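Long-range contacts in CELL WALL surface anchor family protein (Streptococcus pneumoniae, PDB 2WW8), which serves as the adhesin of the pneumococcal pilus, an elongated multidomain protein of the cell wall surface anchor family that probably recognises host cells: residues 174-180 / 190-194; 751-755 / 805-810. All blocks are in the same frame, centred on the assembly; numbering follows the deposited sequence.

In the fold
Contact 1 and contact 2 belong to separate parts of the elongated chain, with centres about 93 Å apart and nearest atoms about 77 Å apart, and they share no strand. The first is mainly buried, lies near the middle of the molecule and joins the two strands of the hairpin 171-184/187-196, with a side-chain amide and a stacked arginine and tyrosine among its contacts. The second, only partly buried, sits far out in the prealbumin-like domain of residues 736-835 and joins two loops and the strand ends beside them, 50 residues apart. Its chemistry is a short antiparallel bridge, a leucine and proline cluster and a bound water, with no salt bridge across it.

Contact 1 (174-180 / 190-194); sequences ALNPNPY and SKRIY
One face of the Y180 ring is covered by R192, whose CD stands over the ring centre at 3.5 Å from the centroid in a CH-pi contact. The guanidinium continues along the same face in an offset guanidinium-aromatic stack, its plane only 12° from that of the ring and its centre offset toward the hydroxyl end, where Y180 OH lies over the guanidinium. The opposite face of the guanidinium is met by Y194 CB from its own strand. R192 reaches this position because CG sits between its backbone N and carbonyl carbon (chi1 65°) and the chain then runs extended to NE. A salt bridge from NE to E207 on strand 203-218 also holds the group.

A third flat group, the amide of N176, grips the backbone of I193 with both ends. OD1 accepts I193 N at 2.8 Å on a lone pair in the carbonyl plane, while ND2 donates nearly straight to I193 O at 2.9 Å. Two bonds thus fix the rotation of the amide, and a side chain takes the place of a backbone partner between antiparallel strands whose axes come within 6.5 Å. Farther along, K191 N donates a longer bond of 3.3 Å to Y180 O. On the other side of N176, A174 CB packs on I193 CD1 at 3.9 Å.

P177 CG lies 3.5 Å from K191 O, a buried carbonyl oxygen without a polar partner in the model. The K191 side chain leads away from the hairpin to a covalent link between NZ and N695 CG, an intramolecular isopeptide bond of the kind known from Gram-positive pilins. The two amide bonds at I193 and the Y180 stack on R192 thus hold the strand next to K191, whose own link reaches a residue far away in sequence.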
# COMPACT_ATOMS: atom_id res chain seq x y z
N ALA A 174 5.78 -17.28 -4.24
CA ALA A 174 4.55 -16.49 -4.20
C ALA A 174 4.66 -15.22 -5.03
O ALA A 174 5.77 -14.66 -5.13
CB ALA A 174 4.20 -16.14 -2.77
N LEU A 175 3.51 -14.81 -5.56
CA LEU A 175 3.32 -13.66 -6.47
C LEU A 175 2.14 -12.79 -6.02
O LEU A 175 1.06 -13.30 -5.66
CB LEU A 175 3.07 -14.06 -7.94
CG LEU A 175 4.06 -15.08 -8.55
CD1 LEU A 175 3.57 -15.64 -9.87
CD2 LEU A 175 5.48 -14.52 -8.72
N ASN A 176 2.37 -11.48 -6.07
CA ASN A 176 1.34 -10.50 -5.81
C ASN A 176 1.04 -9.76 -7.11
O ASN A 176 1.92 -9.60 -7.97
CB ASN A 176 1.81 -9.49 -4.77
CG ASN A 176 1.38 -9.86 -3.35
OD1 ASN A 176 0.42 -10.63 -3.14
ND2 ASN A 176 2.09 -9.31 -2.36
N PRO A 177 -0.20 -9.28 -7.22
CA PRO A 177 -0.52 -8.32 -8.26
C PRO A 177 0.28 -7.06 -7.99
O PRO A 177 0.56 -6.73 -6.82
CB PRO A 177 -1.99 -7.96 -8.00
CG PRO A 177 -2.33 -8.57 -6.67
CD PRO A 177 -1.37 -9.68 -6.40
N ASN A 178 0.56 -6.35 -9.08
CA ASN A 178 1.20 -5.06 -8.99
C ASN A 178 0.70 -4.03 -10.00
O ASN A 178 0.80 -4.28 -11.20
CB ASN A 178 2.71 -5.23 -9.14
CG ASN A 178 3.47 -3.95 -8.85
OD1 ASN A 178 3.37 -3.40 -7.75
ND2 ASN A 178 4.23 -3.46 -9.82
N PRO A 179 0.18 -2.88 -9.52
CA PRO A 179 -0.09 -2.67 -8.09
C PRO A 179 -1.19 -3.54 -7.49
O PRO A 179 -2.02 -4.07 -8.24
CB PRO A 179 -0.49 -1.19 -8.01
CG PRO A 179 -0.89 -0.82 -9.31
CD PRO A 179 -0.03 -1.64 -10.28
N TYR A 180 -1.21 -3.64 -6.16
CA TYR A 180 -2.09 -4.57 -5.50
C TYR A 180 -3.33 -3.76 -5.15
O TYR A 180 -4.35 -4.34 -4.85
CB TYR A 180 -1.43 -5.27 -4.29
CG TYR A 180 -1.12 -4.42 -3.07
CD1 TYR A 180 0.11 -3.78 -2.94
CD2 TYR A 180 -2.08 -4.27 -2.06
CE1 TYR A 180 0.40 -3.01 -1.79
CE2 TYR A 180 -1.85 -3.45 -0.94
CZ TYR A 180 -0.59 -2.84 -0.82
OH TYR A 180 -0.36 -2.07 0.28
N SER A 190 -8.14 -3.45 -2.71
CA SER A 190 -6.80 -4.05 -2.75
C SER A 190 -6.82 -5.45 -2.21
O SER A 190 -7.61 -5.76 -1.33
CB SER A 190 -5.75 -3.18 -2.03
OG SER A 190 -5.83 -3.34 -0.61
N LYS A 191 -5.94 -6.29 -2.73
CA LYS A 191 -5.76 -7.65 -2.26
C LYS A 191 -4.30 -8.05 -2.45
O LYS A 191 -3.70 -7.82 -3.52
CB LYS A 191 -6.63 -8.61 -3.06
CG LYS A 191 -6.54 -10.03 -2.43
CD LYS A 191 -7.69 -10.91 -2.90
CE LYS A 191 -7.40 -12.32 -2.41
NZ LYS A 191 -8.29 -13.24 -3.13
N ARG A 192 -3.68 -8.62 -1.41
CA ARG A 192 -2.28 -9.05 -1.55
C ARG A 192 -1.94 -10.10 -0.49
O ARG A 192 -2.64 -10.24 0.50
CB ARG A 192 -1.32 -7.84 -1.42
CG ARG A 192 -1.35 -7.18 -0.03
CD ARG A 192 -0.13 -6.31 0.17
NE ARG A 192 -0.26 -5.63 1.47
CZ ARG A 192 0.74 -5.09 2.16
NH1 ARG A 192 1.95 -5.13 1.62
NH2 ARG A 192 0.54 -4.51 3.35
N ILE A 193 -0.85 -10.81 -0.70
CA ILE A 193 -0.19 -11.53 0.38
C ILE A 193 0.58 -10.40 1.07
O ILE A 193 1.35 -9.69 0.41
CB ILE A 193 0.73 -12.66 -0.17
CG1 ILE A 193 -0.08 -13.80 -0.80
CG2 ILE A 193 1.61 -13.25 0.97
CD1 ILE A 193 0.72 -14.60 -1.82
N TYR A 194 0.35 -10.18 2.37
CA TYR A 194 1.11 -9.12 3.08
C TYR A 194 2.20 -9.66 4.01
O TYR A 194 3.03 -8.91 4.56
CB TYR A 194 0.20 -8.19 3.87
CG TYR A 194 -0.36 -8.81 5.14
CD1 TYR A 194 -1.38 -9.75 5.09
CD2 TYR A 194 0.15 -8.43 6.37
CE1 TYR A 194 -1.89 -10.30 6.25
CE2 TYR A 194 -0.31 -8.97 7.54
CZ TYR A 194 -1.34 -9.89 7.47
OH TYR A 194 -1.80 -10.39 8.65

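Contact 2 (751-755 / 805-810); sequences LRGAV and SEPAGY
L751 meets Y810 and P807 in the prealbumin-like (CnaB-type) domain, where the loop entering strand 755-761 packs against the loop leaving strand 797-805. The second loop carries the P-x-G-Y sequence as a type II turn from P807 to Y810, with G809 at its third position. L751 CD1 sits over one face of the Y810 ring, 3.6 Å from the centroid in a CH-pi contact, and the leucine and the tyrosine extend toward each other from their two loops. The same methyl touches P807 CG at 3.9 Å, so that it rests in the corner formed by the first and last residues of the turn. N854 of strand 849-854 packs against all three side chains.

R752 turns its side chain away from the turn and contributes its carbonyl, whose O lies 3.4 Å from P807 CB. G753 follows with positive phi (94°), and its carbonyl oxygen accepts a hydrogen bond from a bound water. A754 then sets CB against P807 CG at 3.8 Å, completing a small apolar patch around the proline, while its N pairs with T783 OG1, which also bonds L751 O.

V755 begins the strand and forms an antiparallel hydrogen-bonded pair with S805. V755 N donates to S805 O at 3.0 Å, and S805 N returns a bond to V755 O at 3.2 Å. Their side chains lie on the same face of the sheet, where S805 OG borders V755 CB and CG2. At a chi1 of 75° S805 turns OG toward the V755 side, where it also meets the water. That water accepts from S805 OG at 2.6 Å and donates to G753 O and E806 O, each at 2.7 Å.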
# COMPACT_ATOMS: atom_id res chain seq x y z
N LEU A 751 33.76 -90.50 -4.38
CA LEU A 751 34.55 -91.23 -3.38
C LEU A 751 34.45 -90.72 -1.95
O LEU A 751 34.69 -89.54 -1.69
CB LEU A 751 36.05 -91.32 -3.73
CG LEU A 751 36.48 -92.00 -5.04
CD1 LEU A 751 38.00 -91.90 -5.24
CD2 LEU A 751 36.01 -93.43 -5.01
N ARG A 752 34.16 -91.64 -1.03
CA ARG A 752 34.00 -91.30 0.39
C ARG A 752 35.36 -91.50 1.07
O ARG A 752 36.11 -92.42 0.74
CB ARG A 752 33.00 -92.24 1.06
CG ARG A 752 32.78 -92.07 2.56
CD ARG A 752 31.85 -93.18 3.08
NE ARG A 752 32.33 -94.51 2.68
CZ ARG A 752 32.13 -95.67 3.33
NH1 ARG A 752 31.43 -95.74 4.47
NH2 ARG A 752 32.63 -96.79 2.82
N GLY A 753 35.67 -90.65 2.04
CA GLY A 753 36.81 -90.94 2.86
C GLY A 753 38.12 -90.29 2.42
O GLY A 753 39.14 -90.60 3.01
N ALA A 754 38.11 -89.41 1.42
CA ALA A 754 39.33 -88.62 1.15
C ALA A 754 39.36 -87.44 2.12
O ALA A 754 38.31 -86.97 2.54
CB ALA A 754 39.40 -88.12 -0.32
N VAL A 755 40.55 -86.93 2.43
CA VAL A 755 40.69 -85.83 3.39
C VAL A 755 41.46 -84.68 2.74
O VAL A 755 42.54 -84.88 2.18
CB VAL A 755 41.39 -86.30 4.68
CG1 VAL A 755 41.67 -85.13 5.62
CG2 VAL A 755 40.56 -87.42 5.38
N SER A 805 44.91 -87.03 2.40
CA SER A 805 44.97 -88.47 2.23
C SER A 805 43.92 -88.99 1.24
O SER A 805 42.78 -88.53 1.22
CB SER A 805 44.85 -89.17 3.59
OG SER A 805 43.53 -89.16 4.09
N GLU A 806 44.34 -89.90 0.37
CA GLU A 806 43.48 -90.58 -0.59
C GLU A 806 42.47 -91.47 0.15
O GLU A 806 42.68 -91.85 1.30
CB GLU A 806 44.36 -91.44 -1.50
CG GLU A 806 44.71 -92.80 -0.88
CD GLU A 806 45.84 -92.78 0.16
OE1 GLU A 806 46.55 -91.74 0.34
OE2 GLU A 806 46.03 -93.83 0.81
N PRO A 807 41.38 -91.87 -0.50
CA PRO A 807 40.55 -92.85 0.19
C PRO A 807 41.09 -94.26 0.07
O PRO A 807 41.92 -94.48 -0.81
CB PRO A 807 39.23 -92.76 -0.55
CG PRO A 807 39.38 -91.74 -1.55
CD PRO A 807 40.82 -91.49 -1.81
N ALA A 808 40.63 -95.18 0.92
CA ALA A 808 41.05 -96.57 0.97
C ALA A 808 40.83 -97.10 -0.45
O ALA A 808 39.83 -96.73 -1.06
CB ALA A 808 40.19 -97.36 2.00
N GLY A 809 41.76 -97.91 -0.97
CA GLY A 809 41.67 -98.44 -2.33
C GLY A 809 42.25 -97.60 -3.46
O GLY A 809 42.23 -98.01 -4.63
N TYR A 810 42.83 -96.45 -3.10
CA TYR A 810 43.37 -95.52 -4.10
C TYR A 810 44.87 -95.35 -3.89
O TYR A 810 45.38 -95.57 -2.78
CB TYR A 810 42.53 -94.22 -4.09
CG TYR A 810 41.18 -94.56 -4.69
CD1 TYR A 810 40.21 -95.20 -3.92
CD2 TYR A 810 40.93 -94.29 -6.05
CE1 TYR A 810 38.99 -95.57 -4.47
CE2 TYR A 810 39.73 -94.67 -6.63
CZ TYR A 810 38.77 -95.30 -5.83
OH TYR A 810 37.58 -95.64 -6.39
O HOH W 1 41.75 -90.97 3.64